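Local atomic coordinates of periplasmic binding protein (PDB entry 4MO9), a protein that probably binds an iron-chelate or related solute outside the cell membrane and delivers it to an ABC-type importer, as in other TroA-like binding proteins. Residues K197-E205 against A228-T237. Sequence-based numbering, arbitrary orientation.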
loop_
_atom_site.group_PDB
_atom_site.type_symbol
_atom_site.label_atom_id
_atom_site.label_comp_id
_atom_site.label_asym_id
_atom_site.label_seq_id
_atom_site.Cartn_x
_atom_site.Cartn_y
_atom_site.Cartn_z
ATOM N N LYS A 197 8.383 13.897 -23.756
ATOM C CA LYS A 197 7.236 14.817 -23.861
ATOM C C LYS A 197 7.070 15.621 -22.578
ATOM O O LYS A 197 7.577 15.219 -21.527
ATOM C CB LYS A 197 5.938 14.035 -24.084
ATOM C CG LYS A 197 5.769 13.462 -25.462
ATOM C CD LYS A 197 4.333 13.044 -25.714
ATOM C CE LYS A 197 3.741 12.270 -24.556
ATOM N NZ LYS A 197 2.380 11.745 -24.881
ATOM N N PRO A 198 6.335 16.744 -22.642
ATOM C CA PRO A 198 6.117 17.488 -21.396
ATOM C C PRO A 198 5.404 16.618 -20.358
ATOM O O PRO A 198 4.588 15.757 -20.732
ATOM C CB PRO A 198 5.208 18.632 -21.827
ATOM C CG PRO A 198 5.509 18.825 -23.285
ATOM C CD PRO A 198 5.758 17.437 -23.809
ATOM N N LYS A 199 5.730 16.822 -19.084
ATOM C CA LYS A 199 5.087 16.087 -18.008
ATOM C C LYS A 199 3.725 16.706 -17.727
ATOM O O LYS A 199 3.591 17.933 -17.686
ATOM C CB LYS A 199 5.955 16.114 -16.751
ATOM C CG LYS A 199 7.365 15.557 -16.976
ATOM C CD LYS A 199 8.182 15.507 -15.690
ATOM C CE LYS A 199 9.549 14.867 -15.931
ATOM N NZ LYS A 199 9.450 13.525 -16.579
ATOM N N PRO A 200 2.698 15.862 -17.561
ATOM C CA PRO A 200 1.407 16.430 -17.169
ATOM C C PRO A 200 1.452 16.882 -15.721
ATOM O O PRO A 200 2.074 16.206 -14.887
ATOM C CB PRO A 200 0.429 15.261 -17.341
ATOM C CG PRO A 200 1.255 14.050 -17.312
ATOM C CD PRO A 200 2.608 14.427 -17.877
ATOM N N THR A 201 0.829 18.020 -15.442
ATOM C CA THR A 201 0.701 18.515 -14.083
ATOM C C THR A 201 -0.435 17.754 -13.413
ATOM O O THR A 201 -1.462 17.480 -14.041
ATOM C CB THR A 201 0.414 20.031 -14.047
ATOM O OG1 THR A 201 -0.686 20.340 -14.915
ATOM C CG2 THR A 201 1.644 20.823 -14.487
ATOM N N VAL A 202 -0.249 17.399 -12.145
ATOM C CA VAL A 202 -1.260 16.620 -11.443
ATOM C C VAL A 202 -1.533 17.147 -10.032
ATOM O O VAL A 202 -0.600 17.490 -9.295
ATOM C CB VAL A 202 -0.876 15.111 -11.411
ATOM C CG1 VAL A 202 0.483 14.903 -10.758
ATOM C CG2 VAL A 202 -1.933 14.295 -10.695
ATOM N N TYR A 203 -2.814 17.235 -9.669
ATOM C CA TYR A 203 -3.187 17.512 -8.290
ATOM C C TYR A 203 -3.624 16.204 -7.627
ATOM O O TYR A 203 -4.494 15.499 -8.153
ATOM C CB TYR A 203 -4.295 18.574 -8.195
ATOM C CG TYR A 203 -4.894 18.659 -6.809
ATOM C CD1 TYR A 203 -4.086 18.894 -5.703
ATOM C CD2 TYR A 203 -6.255 18.476 -6.601
ATOM C CE1 TYR A 203 -4.613 18.946 -4.422
ATOM C CE2 TYR A 203 -6.794 18.526 -5.324
ATOM C CZ TYR A 203 -5.967 18.766 -4.239
ATOM O OH TYR A 203 -6.487 18.825 -2.964
ATOM N N LEU A 204 -3.011 15.880 -6.489
ATOM C CA LEU A 204 -3.251 14.613 -5.799
ATOM C C LEU A 204 -3.931 14.878 -4.466
ATOM O O LEU A 204 -3.509 15.764 -3.721
ATOM C CB LEU A 204 -1.926 13.893 -5.534
ATOM C CG LEU A 204 -0.997 13.567 -6.704
ATOM C CD1 LEU A 204 0.371 13.106 -6.180
ATOM C CD2 LEU A 204 -1.601 12.484 -7.573
ATOM N N GLU A 205 -4.981 14.128 -4.150
ATOM C CA GLU A 205 -5.650 14.339 -2.868
ATOM C C GLU A 205 -6.210 13.030 -2.333
ATOM O O GLU A 205 -6.801 12.251 -3.094
ATOM C CB GLU A 205 -6.776 15.382 -2.977
ATOM C CG GLU A 205 -7.415 15.723 -1.616
ATOM C CD GLU A 205 -8.688 16.563 -1.721
ATOM O OE1 GLU A 205 -8.742 17.498 -2.560
ATOM O OE2 GLU A 205 -9.643 16.309 -0.943
ATOM N N ALA A 228 3.963 9.500 -8.033
ATOM C CA ALA A 228 3.555 10.259 -9.223
ATOM C C ALA A 228 4.774 10.840 -9.943
ATOM O O ALA A 228 4.851 10.828 -11.175
ATOM C CB ALA A 228 2.589 11.359 -8.837
ATOM N N THR A 229 5.727 11.346 -9.171
ATOM C CA THR A 229 6.978 11.845 -9.739
ATOM C C THR A 229 7.767 10.754 -10.479
ATOM O O THR A 229 8.262 10.981 -11.588
ATOM C CB THR A 229 7.849 12.478 -8.646
ATOM O OG1 THR A 229 7.165 13.623 -8.119
ATOM C CG2 THR A 229 9.198 12.908 -9.211
HETATM N N MSE A 230 7.874 9.571 -9.880
HETATM C CA MSE A 230 8.595 8.470 -10.517
HETATM C C MSE A 230 7.919 8.009 -11.801
HETATM O O MSE A 230 8.579 7.491 -12.709
HETATM C CB MSE A 230 8.719 7.281 -9.558
HETATM C CG MSE A 230 9.428 7.616 -8.261
HETATM SE SE MSE A 230 9.760 5.986 -7.200
HETATM C CE MSE A 230 10.641 4.976 -8.612
ATOM N N ALA A 231 6.598 8.180 -11.857
ATOM C CA ALA A 231 5.804 7.783 -13.010
ATOM C C ALA A 231 5.721 8.913 -14.034
ATOM O O ALA A 231 4.954 8.823 -14.993
ATOM C CB ALA A 231 4.401 7.373 -12.571
ATOM N N GLY A 232 6.487 9.984 -13.832
ATOM C CA GLY A 232 6.658 10.988 -14.869
ATOM C C GLY A 232 5.685 12.155 -14.832
ATOM O O GLY A 232 5.465 12.808 -15.862
ATOM N N ALA A 233 5.111 12.441 -13.664
ATOM C CA ALA A 233 4.214 13.595 -13.542
ATOM C C ALA A 233 4.866 14.797 -12.852
ATOM O O ALA A 233 5.845 14.650 -12.102
ATOM C CB ALA A 233 2.942 13.209 -12.819
ATOM N N ASP A 234 4.317 15.980 -13.111
ATOM C CA ASP A 234 4.700 17.189 -12.391
ATOM C C ASP A 234 3.683 17.443 -11.273
ATOM O O ASP A 234 2.575 17.924 -11.530
ATOM C CB ASP A 234 4.740 18.387 -13.350
ATOM C CG ASP A 234 5.298 19.642 -12.703
ATOM O OD1 ASP A 234 5.544 19.631 -11.478
ATOM O OD2 ASP A 234 5.484 20.654 -13.420
ATOM N N VAL A 235 4.054 17.112 -10.038
ATOM C CA VAL A 235 3.156 17.274 -8.890
ATOM C C VAL A 235 2.993 18.755 -8.507
ATOM O O VAL A 235 3.923 19.367 -7.975
ATOM C CB VAL A 235 3.669 16.461 -7.683
ATOM C CG1 VAL A 235 2.730 16.606 -6.500
ATOM C CG2 VAL A 235 3.824 14.986 -8.063
ATOM N N ILE A 236 1.817 19.334 -8.761
ATOM C CA ILE A 236 1.655 20.791 -8.604
ATOM C C ILE A 236 1.911 21.284 -7.173
ATOM O O ILE A 236 2.213 22.460 -6.955
ATOM C CB ILE A 236 0.262 21.308 -9.086
ATOM C CG1 ILE A 236 -0.862 20.885 -8.129
ATOM C CG2 ILE A 236 -0.019 20.874 -10.534
ATOM C CD1 ILE A 236 -2.199 21.618 -8.388
ATOM N N THR A 237 1.784 20.382 -6.204
ATOM C CA THR A 237 1.955 20.725 -4.794
ATOM C C THR A 237 3.375 20.465 -4.273
ATOM O O THR A 237 3.646 20.705 -3.096
ATOM C CB THR A 237 0.959 19.942 -3.904
ATOM O OG1 THR A 237 0.920 18.573 -4.324
ATOM C CG2 THR A 237 -0.445 20.539 -3.992
HETATM O O HOH W 1 -0.625 17.525 -6.251
#
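In the beta-alpha-beta unit that builds one edge of the mixed sheet, strand 201-206 pairs in parallel with the short outermost strand 234-235, reached through helix 224-230. Three backbone bonds set the register: D234 N gives to P200 O (2.9 Å), V202 N to D234 O, and I236 N to V202 O (3.1 Å), the first and last nearly straight at 169°. The helix ends in a Schellman motif: A233 N bonds to A228 O and G232 N to T229 O, with G232, at positive phi, as the C-prime residue. K199 lays CB and CG against the G232 carbonyl oxygen. Toward the helix, V202 sets CG1 on A233 CB (3.6 Å), since chi1 of 57° holds that methyl between its own backbone N and carbonyl carbon; farther along, L204 CD1 meets A228 CB at 3.9 Å. On the other face T201 and D234 lie side by side, while OG1 of T201 bonds to D258 and the D234 carboxylate pairs with K238. Here I236 spreads over the strand, CG2 against T201 CB (3.6 Å) and CD1 against Y203 CB (3.7 Å). With an alanine in place of I236, a gap would probably open beside T201 and Y203. Beyond the last direct bond one water spans the chains, donating to V202 O and to T237 OG1, which also bonds to the F218 carbonyl oxygen, and accepting from L204 N (2.9 Å). Such a beta-alpha-beta crossover onto a parallel edge strand, with the helix against one face, is typical of the alpha/beta lobes of periplasmic binding proteins.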